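Local structure of trichothecene 3-O-acetyltransferase (Gibberella zeae, 3B2S) at residues A[19-24]-A[159-164]; A[116-121]-A[151-156]; A[407-412]-A[428-433]. The protein probably transfers the acetyl group of acetyl-coenzyme A to the 3-hydroxyl of trichothecene mycotoxins. All coordinates share one frame; numbering follows the deposited sequence.

Contact 1 of 3, residues A[19-24]-A[159-164]. With B2S ((3alpha,7alpha)-3,7,15-trihydroxy-12,13-epoxytrichothec-9-en-8-one), chain E.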
loop_
_atom_site.group_PDB
_atom_site.type_symbol
_atom_site.label_atom_id
_atom_site.label_comp_id
_atom_site.label_asym_id
_atom_site.label_seq_id
_atom_site.Cartn_x
_atom_site.Cartn_y
_atom_site.Cartn_z
ATOM N N ILE A 19 9.678 2.693 6.404
ATOM C CA ILE A 19 9.473 1.947 5.169
ATOM C C ILE A 19 9.174 2.839 3.952
ATOM O O ILE A 19 8.738 3.994 4.109
ATOM C CB ILE A 19 8.379 0.861 5.344
ATOM C CG1 ILE A 19 7.018 1.488 5.622
ATOM C CG2 ILE A 19 8.741 -0.129 6.486
ATOM C CD1 ILE A 19 5.879 0.487 5.539
ATOM N N TYR A 20 9.422 2.289 2.760
ATOM C CA TYR A 20 9.024 2.900 1.489
ATOM C C TYR A 20 7.969 2.063 0.797
ATOM O O TYR A 20 8.118 0.840 0.678
ATOM C CB TYR A 20 10.238 3.059 0.545
ATOM C CG TYR A 20 11.037 4.314 0.853
ATOM C CD1 TYR A 20 11.982 4.319 1.883
ATOM C CD2 TYR A 20 10.783 5.530 0.160
ATOM C CE1 TYR A 20 12.687 5.493 2.219
ATOM C CE2 TYR A 20 11.502 6.708 0.469
ATOM C CZ TYR A 20 12.449 6.674 1.513
ATOM O OH TYR A 20 13.165 7.820 1.846
ATOM N N THR A 21 6.906 2.717 0.342
ATOM C CA THR A 21 5.917 2.078 -0.525
ATOM C C THR A 21 6.377 2.163 -1.988
ATOM O O THR A 21 6.695 3.252 -2.475
ATOM C CB THR A 21 4.552 2.762 -0.387
ATOM O OG1 THR A 21 4.173 2.747 0.987
ATOM C CG2 THR A 21 3.490 2.032 -1.241
ATOM N N GLN A 22 6.410 1.022 -2.680
ATOM C CA GLN A 22 6.887 0.995 -4.062
ATOM C C GLN A 22 5.744 0.639 -4.978
ATOM O O GLN A 22 4.930 -0.199 -4.625
ATOM C CB GLN A 22 7.988 -0.069 -4.244
ATOM C CG GLN A 22 9.164 0.049 -3.271
ATOM C CD GLN A 22 9.992 -1.203 -3.242
ATOM O OE1 GLN A 22 9.458 -2.308 -3.441
ATOM N NE2 GLN A 22 11.298 -1.060 -2.957
ATOM N N ILE A 23 5.723 1.220 -6.174
ATOM C CA ILE A 23 4.785 0.789 -7.213
ATOM C C ILE A 23 5.475 0.904 -8.571
ATOM O O ILE A 23 6.248 1.853 -8.786
ATOM C CB ILE A 23 3.434 1.598 -7.160
ATOM C CG1 ILE A 23 2.380 0.976 -8.100
ATOM C CG2 ILE A 23 3.663 3.093 -7.421
ATOM C CD1 ILE A 23 1.918 -0.435 -7.632
ATOM N N SER A 24 5.229 -0.059 -9.468
ATOM C CA SER A 24 5.838 -0.034 -10.788
ATOM C C SER A 24 4.781 0.037 -11.866
ATOM O O SER A 24 3.731 -0.616 -11.772
ATOM C CB SER A 24 6.694 -1.298 -11.010
ATOM O OG SER A 24 7.821 -1.301 -10.134
ATOM N N MET A 159 3.596 9.801 3.165
ATOM C CA MET A 159 2.433 9.505 2.322
ATOM C C MET A 159 1.948 8.081 2.452
ATOM O O MET A 159 2.751 7.153 2.574
ATOM C CB MET A 159 2.740 9.784 0.828
ATOM C CG MET A 159 3.930 8.948 0.249
ATOM S SD MET A 159 4.466 9.510 -1.388
ATOM C CE MET A 159 5.445 10.965 -0.964
ATOM N N ASP A 160 0.629 7.915 2.448
ATOM C CA ASP A 160 0.023 6.587 2.219
ATOM C C ASP A 160 -0.111 6.404 0.711
ATOM O O ASP A 160 0.340 7.269 -0.050
ATOM C CB ASP A 160 -1.310 6.416 2.981
ATOM C CG ASP A 160 -2.331 7.489 2.649
ATOM O OD1 ASP A 160 -2.323 8.010 1.519
ATOM O OD2 ASP A 160 -3.166 7.816 3.502
ATOM N N MET A 161 -0.695 5.297 0.251
ATOM C CA MET A 161 -0.753 5.082 -1.192
ATOM C C MET A 161 -1.746 6.050 -1.885
ATOM O O MET A 161 -1.552 6.403 -3.052
ATOM C CB MET A 161 -1.046 3.610 -1.543
ATOM C CG MET A 161 -1.136 3.297 -3.070
ATOM S SD MET A 161 0.293 3.863 -4.056
ATOM C CE MET A 161 1.269 2.348 -4.210
ATOM N N VAL A 162 -2.801 6.459 -1.186
ATOM C CA VAL A 162 -3.713 7.483 -1.724
ATOM C C VAL A 162 -2.953 8.800 -1.948
ATOM O O VAL A 162 -3.061 9.413 -3.015
ATOM C CB VAL A 162 -4.992 7.679 -0.862
ATOM C CG1 VAL A 162 -5.770 8.897 -1.337
ATOM C CG2 VAL A 162 -5.891 6.434 -1.019
ATOM N N GLY A 163 -2.173 9.205 -0.945
ATOM C CA GLY A 163 -1.310 10.391 -1.058
ATOM C C GLY A 163 -0.257 10.239 -2.142
ATOM O O GLY A 163 -0.009 11.167 -2.904
ATOM N N GLN A 164 0.359 9.066 -2.217
ATOM C CA GLN A 164 1.396 8.791 -3.234
ATOM C C GLN A 164 0.796 8.846 -4.649
ATOM O O GLN A 164 1.413 9.377 -5.599
ATOM C CB GLN A 164 2.032 7.422 -2.952
ATOM C CG GLN A 164 3.196 7.016 -3.887
ATOM C CD GLN A 164 3.986 5.857 -3.302
ATOM O OE1 GLN A 164 4.002 5.674 -2.077
ATOM N NE2 GLN A 164 4.673 5.098 -4.159
HETATM C C13 B2S E . -0.966 -3.469 5.872
HETATM O O2 B2S E . -1.769 -2.213 5.883
HETATM C C12 B2S E . -0.338 -2.109 5.608
HETATM C C5 B2S E . 0.523 -1.312 6.602
HETATM C C14 B2S E . -0.028 -1.328 8.052
HETATM C C4 B2S E . 0.361 0.100 5.949
HETATM C C3 B2S E . -0.146 -0.142 4.492
HETATM O O3 B2S E . 0.650 0.557 3.507
HETATM C C2 B2S E . 0.043 -1.641 4.248
HETATM O O1 B2S E . 1.454 -1.884 3.902
HETATM C C11 B2S E . 2.417 -2.084 5.033
HETATM C C10 B2S E . 3.782 -2.182 4.636
HETATM C C9 B2S E . 4.461 -3.096 5.465
HETATM C C16 B2S E . 5.940 -3.431 5.216
HETATM C C8 B2S E . 3.758 -3.674 6.553
HETATM O O5 B2S E . 4.324 -4.464 7.317
HETATM C C7 B2S E . 2.245 -3.316 6.807
HETATM O O4 B2S E . 1.766 -3.668 8.114
HETATM C C6 B2S E . 2.001 -1.811 6.503
HETATM C C15 B2S E . 2.983 -0.917 7.310
HETATM O O6 B2S E . 3.760 -1.789 8.157
HETATM O O HOH W 1 2.721 5.146 0.705
#

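Contact 2 of 3, residues A[116-121]-A[151-156]. With B2S ((3alpha,7alpha)-3,7,15-trihydroxy-12,13-epoxytrichothec-9-en-8-one), chain E.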
loop_
_atom_site.group_PDB
_atom_site.type_symbol
_atom_site.label_atom_id
_atom_site.label_comp_id
_atom_site.label_asym_id
_atom_site.label_seq_id
_atom_site.Cartn_x
_atom_site.Cartn_y
_atom_site.Cartn_z
ATOM N N ILE A 116 14.738 -3.180 -10.051
ATOM C CA ILE A 116 13.916 -2.128 -10.680
ATOM C C ILE A 116 13.466 -0.995 -9.752
ATOM O O ILE A 116 12.811 -0.050 -10.210
ATOM C CB ILE A 116 12.740 -2.701 -11.546
ATOM C CG1 ILE A 116 11.832 -3.685 -10.769
ATOM C CG2 ILE A 116 13.296 -3.406 -12.793
ATOM C CD1 ILE A 116 11.104 -3.086 -9.539
ATOM N N ALA A 117 13.822 -1.053 -8.470
ATOM C CA ALA A 117 13.450 0.041 -7.534
ATOM C C ALA A 117 14.684 0.830 -7.037
ATOM O O ALA A 117 15.793 0.252 -6.913
ATOM C CB ALA A 117 12.632 -0.511 -6.328
ATOM N N PRO A 118 14.511 2.147 -6.749
ATOM C CA PRO A 118 15.670 2.965 -6.322
ATOM C C PRO A 118 16.104 2.770 -4.854
ATOM O O PRO A 118 17.180 3.239 -4.451
ATOM C CB PRO A 118 15.192 4.408 -6.590
ATOM C CG PRO A 118 13.704 4.357 -6.376
ATOM C CD PRO A 118 13.271 2.956 -6.861
ATOM N N ARG A 119 15.256 2.126 -4.060
ATOM C CA ARG A 119 15.513 1.857 -2.649
ATOM C C ARG A 119 14.594 0.714 -2.230
ATOM O O ARG A 119 13.462 0.612 -2.701
ATOM C CB ARG A 119 15.221 3.117 -1.794
ATOM C CG ARG A 119 15.370 2.913 -0.293
ATOM C CD ARG A 119 15.679 4.198 0.430
ATOM N NE ARG A 119 15.661 4.026 1.884
ATOM C CZ ARG A 119 16.130 4.934 2.734
ATOM N NH1 ARG A 119 16.059 4.736 4.044
ATOM N NH2 ARG A 119 16.662 6.052 2.263
ATOM N N LYS A 120 15.074 -0.138 -1.333
ATOM C CA LYS A 120 14.248 -1.197 -0.757
ATOM C C LYS A 120 13.040 -0.708 0.045
ATOM O O LYS A 120 13.023 0.421 0.554
ATOM C CB LYS A 120 15.114 -2.109 0.118
ATOM C CG LYS A 120 16.123 -2.932 -0.719
ATOM C CD LYS A 120 17.039 -3.773 0.172
ATOM C CE LYS A 120 16.269 -4.805 0.998
ATOM N NZ LYS A 120 15.774 -5.899 0.120
ATOM N N THR A 121 12.030 -1.577 0.154
ATOM C CA THR A 121 10.846 -1.311 0.967
ATOM C C THR A 121 11.216 -1.211 2.449
ATOM O O THR A 121 10.824 -0.277 3.178
ATOM C CB THR A 121 9.813 -2.455 0.779
ATOM O OG1 THR A 121 9.360 -2.460 -0.579
ATOM C CG2 THR A 121 8.606 -2.306 1.743
ATOM N N THR A 151 9.373 2.986 -11.648
ATOM C CA THR A 151 9.114 2.666 -10.255
ATOM C C THR A 151 9.134 3.937 -9.435
ATOM O O THR A 151 10.054 4.770 -9.552
ATOM C CB THR A 151 10.132 1.626 -9.722
ATOM O OG1 THR A 151 10.096 0.467 -10.576
ATOM C CG2 THR A 151 9.804 1.223 -8.270
ATOM N N VAL A 152 8.121 4.072 -8.594
ATOM C CA VAL A 152 8.020 5.192 -7.665
ATOM C C VAL A 152 8.046 4.652 -6.239
ATOM O O VAL A 152 7.222 3.801 -5.885
ATOM C CB VAL A 152 6.701 6.026 -7.844
ATOM C CG1 VAL A 152 6.721 7.237 -6.882
ATOM C CG2 VAL A 152 6.532 6.502 -9.308
ATOM N N ASN A 153 8.959 5.181 -5.436
ATOM C CA ASN A 153 9.036 4.948 -3.982
ATOM C C ASN A 153 8.549 6.173 -3.194
ATOM O O ASN A 153 9.002 7.299 -3.453
ATOM C CB ASN A 153 10.494 4.731 -3.565
ATOM C CG ASN A 153 10.964 3.319 -3.746
ATOM O OD1 ASN A 153 10.721 2.676 -4.780
ATOM N ND2 ASN A 153 11.700 2.834 -2.750
ATOM N N GLY A 154 7.639 5.965 -2.243
ATOM C CA GLY A 154 7.173 7.040 -1.375
ATOM C C GLY A 154 7.524 6.747 0.072
ATOM O O GLY A 154 7.275 5.638 0.561
ATOM N N GLN A 155 8.079 7.733 0.771
ATOM C CA GLN A 155 8.407 7.564 2.195
ATOM C C GLN A 155 7.092 7.445 2.974
ATOM O O GLN A 155 6.232 8.340 2.919
ATOM C CB GLN A 155 9.281 8.722 2.714
ATOM C CG GLN A 155 10.232 8.339 3.875
ATOM C CD GLN A 155 9.491 7.760 5.058
ATOM O OE1 GLN A 155 9.676 6.577 5.432
ATOM N NE2 GLN A 155 8.612 8.547 5.623
ATOM N N HIS A 156 6.913 6.342 3.666
ATOM C CA HIS A 156 5.588 6.024 4.193
ATOM C C HIS A 156 5.049 6.950 5.300
ATOM O O HIS A 156 3.882 7.094 5.438
ATOM C CB HIS A 156 5.411 4.543 4.516
ATOM C CG HIS A 156 3.992 4.063 4.470
ATOM N ND1 HIS A 156 2.917 4.863 4.763
ATOM C CD2 HIS A 156 3.476 2.851 4.195
ATOM C CE1 HIS A 156 1.807 4.176 4.669
ATOM N NE2 HIS A 156 2.117 2.958 4.308
HETATM C C13 B2S E . -0.966 -3.469 5.872
HETATM O O2 B2S E . -1.769 -2.213 5.883
HETATM C C12 B2S E . -0.338 -2.109 5.608
HETATM C C5 B2S E . 0.523 -1.312 6.602
HETATM C C14 B2S E . -0.028 -1.328 8.052
HETATM C C4 B2S E . 0.361 0.100 5.949
HETATM C C3 B2S E . -0.146 -0.142 4.492
HETATM O O3 B2S E . 0.650 0.557 3.507
HETATM C C2 B2S E . 0.043 -1.641 4.248
HETATM O O1 B2S E . 1.454 -1.884 3.902
HETATM C C11 B2S E . 2.417 -2.084 5.033
HETATM C C10 B2S E . 3.782 -2.182 4.636
HETATM C C9 B2S E . 4.461 -3.096 5.465
HETATM C C16 B2S E . 5.940 -3.431 5.216
HETATM C C8 B2S E . 3.758 -3.674 6.553
HETATM O O5 B2S E . 4.324 -4.464 7.317
HETATM C C7 B2S E . 2.245 -3.316 6.807
HETATM O O4 B2S E . 1.766 -3.668 8.114
HETATM C C6 B2S E . 2.001 -1.811 6.503
HETATM C C15 B2S E . 2.983 -0.917 7.310
HETATM O O6 B2S E . 3.760 -1.789 8.157
#

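Contact 3 of 3, residues A[407-412]-A[428-433]. With B2S ((3alpha,7alpha)-3,7,15-trihydroxy-12,13-epoxytrichothec-9-en-8-one), chain E.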
loop_
_atom_site.group_PDB
_atom_site.type_symbol
_atom_site.label_atom_id
_atom_site.label_comp_id
_atom_site.label_asym_id
_atom_site.label_seq_id
_atom_site.Cartn_x
_atom_site.Cartn_y
_atom_site.Cartn_z
ATOM N N PRO A 407 9.368 -11.703 2.037
ATOM C CA PRO A 407 8.023 -12.118 2.443
ATOM C C PRO A 407 7.748 -11.595 3.851
ATOM O O PRO A 407 8.635 -11.650 4.724
ATOM C CB PRO A 407 8.111 -13.665 2.417
ATOM C CG PRO A 407 9.223 -13.969 1.448
ATOM C CD PRO A 407 10.236 -12.865 1.776
ATOM N N VAL A 408 6.575 -11.010 4.052
ATOM C CA VAL A 408 6.092 -10.621 5.374
ATOM C C VAL A 408 4.823 -11.455 5.597
ATOM O O VAL A 408 3.794 -11.196 4.987
ATOM C CB VAL A 408 5.789 -9.103 5.452
ATOM C CG1 VAL A 408 5.254 -8.707 6.834
ATOM C CG2 VAL A 408 7.044 -8.302 5.121
ATOM N N GLU A 409 4.906 -12.493 6.434
ATOM C CA GLU A 409 3.817 -13.467 6.481
ATOM C C GLU A 409 2.482 -12.784 6.765
ATOM O O GLU A 409 2.363 -12.039 7.729
ATOM C CB GLU A 409 4.058 -14.555 7.539
ATOM C CG GLU A 409 3.003 -15.690 7.385
ATOM C CD GLU A 409 3.137 -16.808 8.422
ATOM O OE1 GLU A 409 3.944 -16.651 9.369
ATOM O OE2 GLU A 409 2.399 -17.814 8.290
ATOM N N SER A 410 1.492 -13.076 5.914
ATOM C CA SER A 410 0.067 -12.618 6.039
ATOM C C SER A 410 -0.195 -11.191 5.540
ATOM O O SER A 410 -1.324 -10.724 5.564
ATOM C CB SER A 410 -0.539 -12.852 7.432
ATOM O OG SER A 410 -0.512 -14.243 7.708
ATOM N N LEU A 411 0.851 -10.526 5.074
ATOM C CA LEU A 411 0.683 -9.228 4.431
ATOM C C LEU A 411 0.194 -9.434 3.003
ATOM O O LEU A 411 0.656 -10.333 2.289
ATOM C CB LEU A 411 2.012 -8.457 4.454
ATOM C CG LEU A 411 2.056 -7.034 3.876
ATOM C CD1 LEU A 411 1.132 -6.089 4.675
ATOM C CD2 LEU A 411 3.496 -6.532 3.906
ATOM N N MET A 412 -0.738 -8.573 2.584
ATOM C CA MET A 412 -1.390 -8.699 1.284
ATOM C C MET A 412 -1.781 -7.329 0.748
ATOM O O MET A 412 -2.006 -6.409 1.536
ATOM C CB MET A 412 -2.662 -9.513 1.438
ATOM C CG MET A 412 -2.432 -10.878 2.076
ATOM S SD MET A 412 -3.952 -11.820 2.014
ATOM C CE MET A 412 -3.368 -13.253 2.930
ATOM N N SER A 428 1.343 -12.759 0.668
ATOM C CA SER A 428 2.555 -13.306 1.281
ATOM C C SER A 428 2.119 -14.300 2.355
ATOM O O SER A 428 1.432 -13.931 3.303
ATOM C CB SER A 428 3.420 -12.201 1.885
ATOM O OG SER A 428 4.673 -12.722 2.301
ATOM N N LEU A 429 2.514 -15.561 2.175
ATOM C CA LEU A 429 2.100 -16.650 3.064
ATOM C C LEU A 429 3.283 -17.577 3.274
ATOM O O LEU A 429 4.166 -17.666 2.400
ATOM C CB LEU A 429 0.965 -17.451 2.418
ATOM C CG LEU A 429 -0.395 -16.766 2.227
ATOM C CD1 LEU A 429 -1.332 -17.605 1.343
ATOM C CD2 LEU A 429 -0.997 -16.416 3.573
ATOM N N ARG A 430 3.304 -18.274 4.412
ATOM C CA ARG A 430 4.289 -19.351 4.595
ATOM C C ARG A 430 4.014 -20.437 3.550
ATOM O O ARG A 430 2.871 -20.587 3.087
ATOM C CB ARG A 430 4.298 -19.889 6.046
ATOM C CG ARG A 430 3.085 -20.754 6.428
ATOM C CD ARG A 430 3.221 -21.324 7.843
ATOM N NE ARG A 430 3.197 -20.262 8.832
ATOM C CZ ARG A 430 3.486 -20.396 10.124
ATOM N NH1 ARG A 430 3.840 -21.577 10.627
ATOM N NH2 ARG A 430 3.424 -19.339 10.922
ATOM N N ASP A 431 5.068 -21.168 3.172
ATOM C CA ASP A 431 5.043 -22.117 2.047
ATOM C C ASP A 431 3.910 -23.144 2.129
ATOM O O ASP A 431 3.288 -23.485 1.122
ATOM C CB ASP A 431 6.373 -22.880 1.961
ATOM C CG ASP A 431 7.544 -22.007 1.496
ATOM O OD1 ASP A 431 7.341 -20.851 1.063
ATOM O OD2 ASP A 431 8.694 -22.506 1.562
ATOM N N GLU A 432 3.670 -23.615 3.345
ATOM C CA GLU A 432 2.661 -24.624 3.677
ATOM C C GLU A 432 1.282 -24.115 3.249
ATOM O O GLU A 432 0.543 -24.793 2.522
ATOM C CB GLU A 432 2.702 -24.797 5.192
ATOM C CG GLU A 432 2.214 -26.086 5.741
ATOM C CD GLU A 432 2.512 -26.194 7.225
ATOM O OE1 GLU A 432 3.526 -25.613 7.695
ATOM O OE2 GLU A 432 1.735 -26.859 7.925
ATOM N N ASP A 433 0.972 -22.892 3.673
ATOM C CA ASP A 433 -0.271 -22.229 3.290
ATOM C C ASP A 433 -0.358 -21.933 1.793
ATOM O O ASP A 433 -1.380 -22.215 1.161
ATOM C CB ASP A 433 -0.449 -20.940 4.088
ATOM C CG ASP A 433 -0.669 -21.189 5.546
ATOM O OD1 ASP A 433 -0.790 -22.373 5.956
ATOM O OD2 ASP A 433 -0.707 -20.200 6.307
HETATM C C13 B2S E . -0.966 -3.469 5.872
HETATM O O2 B2S E . -1.769 -2.213 5.883
HETATM C C12 B2S E . -0.338 -2.109 5.608
HETATM C C5 B2S E . 0.523 -1.312 6.602
HETATM C C14 B2S E . -0.028 -1.328 8.052
HETATM C C4 B2S E . 0.361 0.100 5.949
HETATM C C3 B2S E . -0.146 -0.142 4.492
HETATM O O3 B2S E . 0.650 0.557 3.507
HETATM C C2 B2S E . 0.043 -1.641 4.248
HETATM O O1 B2S E . 1.454 -1.884 3.902
HETATM C C11 B2S E . 2.417 -2.084 5.033
HETATM C C10 B2S E . 3.782 -2.182 4.636
HETATM C C9 B2S E . 4.461 -3.096 5.465
HETATM C C16 B2S E . 5.940 -3.431 5.216
HETATM C C8 B2S E . 3.758 -3.674 6.553
HETATM O O5 B2S E . 4.324 -4.464 7.317
HETATM C C7 B2S E . 2.245 -3.316 6.807
HETATM O O4 B2S E . 1.766 -3.668 8.114
HETATM C C6 B2S E . 2.001 -1.811 6.503
HETATM C C15 B2S E . 2.983 -0.917 7.310
HETATM O O6 B2S E . 3.760 -1.789 8.157
HETATM O O HOH W 2 0.818 -17.938 6.088
#

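Contact 1 of 3, residues A[19-24]-A[159-164]
T21, on the strand 20-28, meets M161 and Q164, on the first turn of the helix 161-176, and these three residues account for most of the buried surface. The long chain of Q164 carries both a donor and an acceptor to the strand, and its NE2 donates to T21 O at 3.2 Å. T21 O lies close to the plane of the Q164 amide, but the donor stands well above the carbonyl plane of T21, 56° out of it. The other end of the amide, OE1, sits over T21 CB at 3.4 Å and accepts a bond from water 1. That water also donates to M159 O and accepts from T21 OG1 at 2.8 Å, so strand, loop and helix share it. Threonine suits its place because its two branches do different work. With CG2 anti to the backbone N and OG1 beside it (chi1 -56°), the hydroxyl meets the water while the methyl faces M161. Unbranched and flexible, the methionine chain bends at its second and third torsions and curls CE against T21 CG2 and I23 CB, each at 3.7 Å. D160 is the N-cap of the helix: its OD1 accepts from G163 N at 2.7 Å, and its OD2 is taken by R296 and L309 N. I19 CD1 rests against the trichothecene, 3.5 Å from C10. Across this buried seam T21 O, T21 OG1 and Q164 OE1 are thus met by the Q164 amide and a shared water, which ties the helix start to the strand and fixes that amide's rotation.

Contact 2 of 3, residues A[116-121]-A[151-156]
T151 OG1 donates to I116 O and N153 ND2 donates to R119 O, both at 2.8 Å, so two side chains of the strand 147-155 hold the loop that follows the helix 113-116. Each donor comes from above the carbonyl plane it serves, about 45° out of it for T151. The N153 bond is fairly straight, 155° at the hydrogen, and R119 O lies near the plane of the asparagine amide. Neither carbonyl relies on one donor: I116 O is also bonded by N142 ND2, and R119 O by Q22 NE2. T151 and N153 are two apart on an extended strand, hence both face the loop; short polar side chains suit them, because they can reach backbone oxygens in a loop without regular secondary structure. For T151, a hydroxyl beside the backbone N (chi1 -55°) points OG1 at I116 O and turns CG2 toward A117 CB, 3.8 Å away; the same hydroxyl is bonded to S24 OG on strand 20-28. At the other end of the N153 amide, OD1 is buried without a hydrogen-bond partner and abuts P118 CD at 3.3 Å, where the proline nitrogen has no hydrogen to offer. The aliphatic start of R119 packs on the amide as well, CB lying 3.7 Å from N153 ND2, whereas its guanidinium leaves the contact for P133 O. Just past the end of the strand, H156 NE2 is hydrogen-bonded to O3 of the trichothecene at 2.9 Å, with that oxygen at the edge of the imidazole and in its plane. H156 and D160 are spaced as in the HxxxD motif of coenzyme A-dependent acyltransferases, where this histidine is the probable general base.

Contact 3 of 3, residues A[407-412]-A[428-433]
E409 OE2 is gripped from several sides: R430 NE donates to it at 2.6 Å, water 2 donates at 2.7 Å, and R430 NH2 adds a weak bond. The NE bond is nearly straight, 169° at the hydrogen, and the oxygen lies at the edge of the guanidinium, in its plane. NH2 also reaches E409 OE1 at 3.1 Å on the syn lone pair, making a side-on, two-nitrogen salt bridge, although the two flat groups are turned well away from coplanarity. E409 gets there on an extended chain with CG opposite the backbone N (chi1 -170°), while R430 bends back to present NE. OE1 has a second partner in T225 OG1. Water 2 joins this bridge to the helix 431-439, accepting from R430 N and donating to D433 OD2; the two carboxylates so linked probably feel each other's charge, which R277 and R280 at D433 would offset. E409 and S410 are the central residues of a type II turn, closed by L411 N to V408 O at 3.0 Å. The turn runs into a G1 beta bulge at the open end of the hairpin of strands 411-414 and 423-430: S410 and L411 both stand opposite S428, with S410 N donating to S428 O at 2.7 Å and S428 N to L411 O at 3.0 Å. S410 has positive phi (81°), a place often taken by glycine; here serine fills it and bonds P371 O. Farther along, the unbranched M412 brings CE to within 4.0 Å of L429 CD2. On the ligand side, branched L411 gives CD1 a hold on the trichothecene, 3.6 Å from C13.

Contacts 1 and 2 are neighbours, their centres 8 Å apart, and share the five-stranded mixed sheet in which strands 20-28 and 147-155 lie side by side, joined by backbone bonds such as that between T21 and G154. Residues 116-121 and 151-156 both fall between 24 and 159 along the chain, so contact 2 forms within the span that contact 1 brings together. Contact 3 comes later, on the seven-stranded sheet, about 21 Å from either by centres and touching neither. All three nonetheless meet the trichothecene: I19 and H156, at the ends of neighbouring strands of the first sheet, and L411, on the second. The probable substrate is thus bound between the two sheets, with coenzyme A close to M161, consistent with acyl transfer taking place between them.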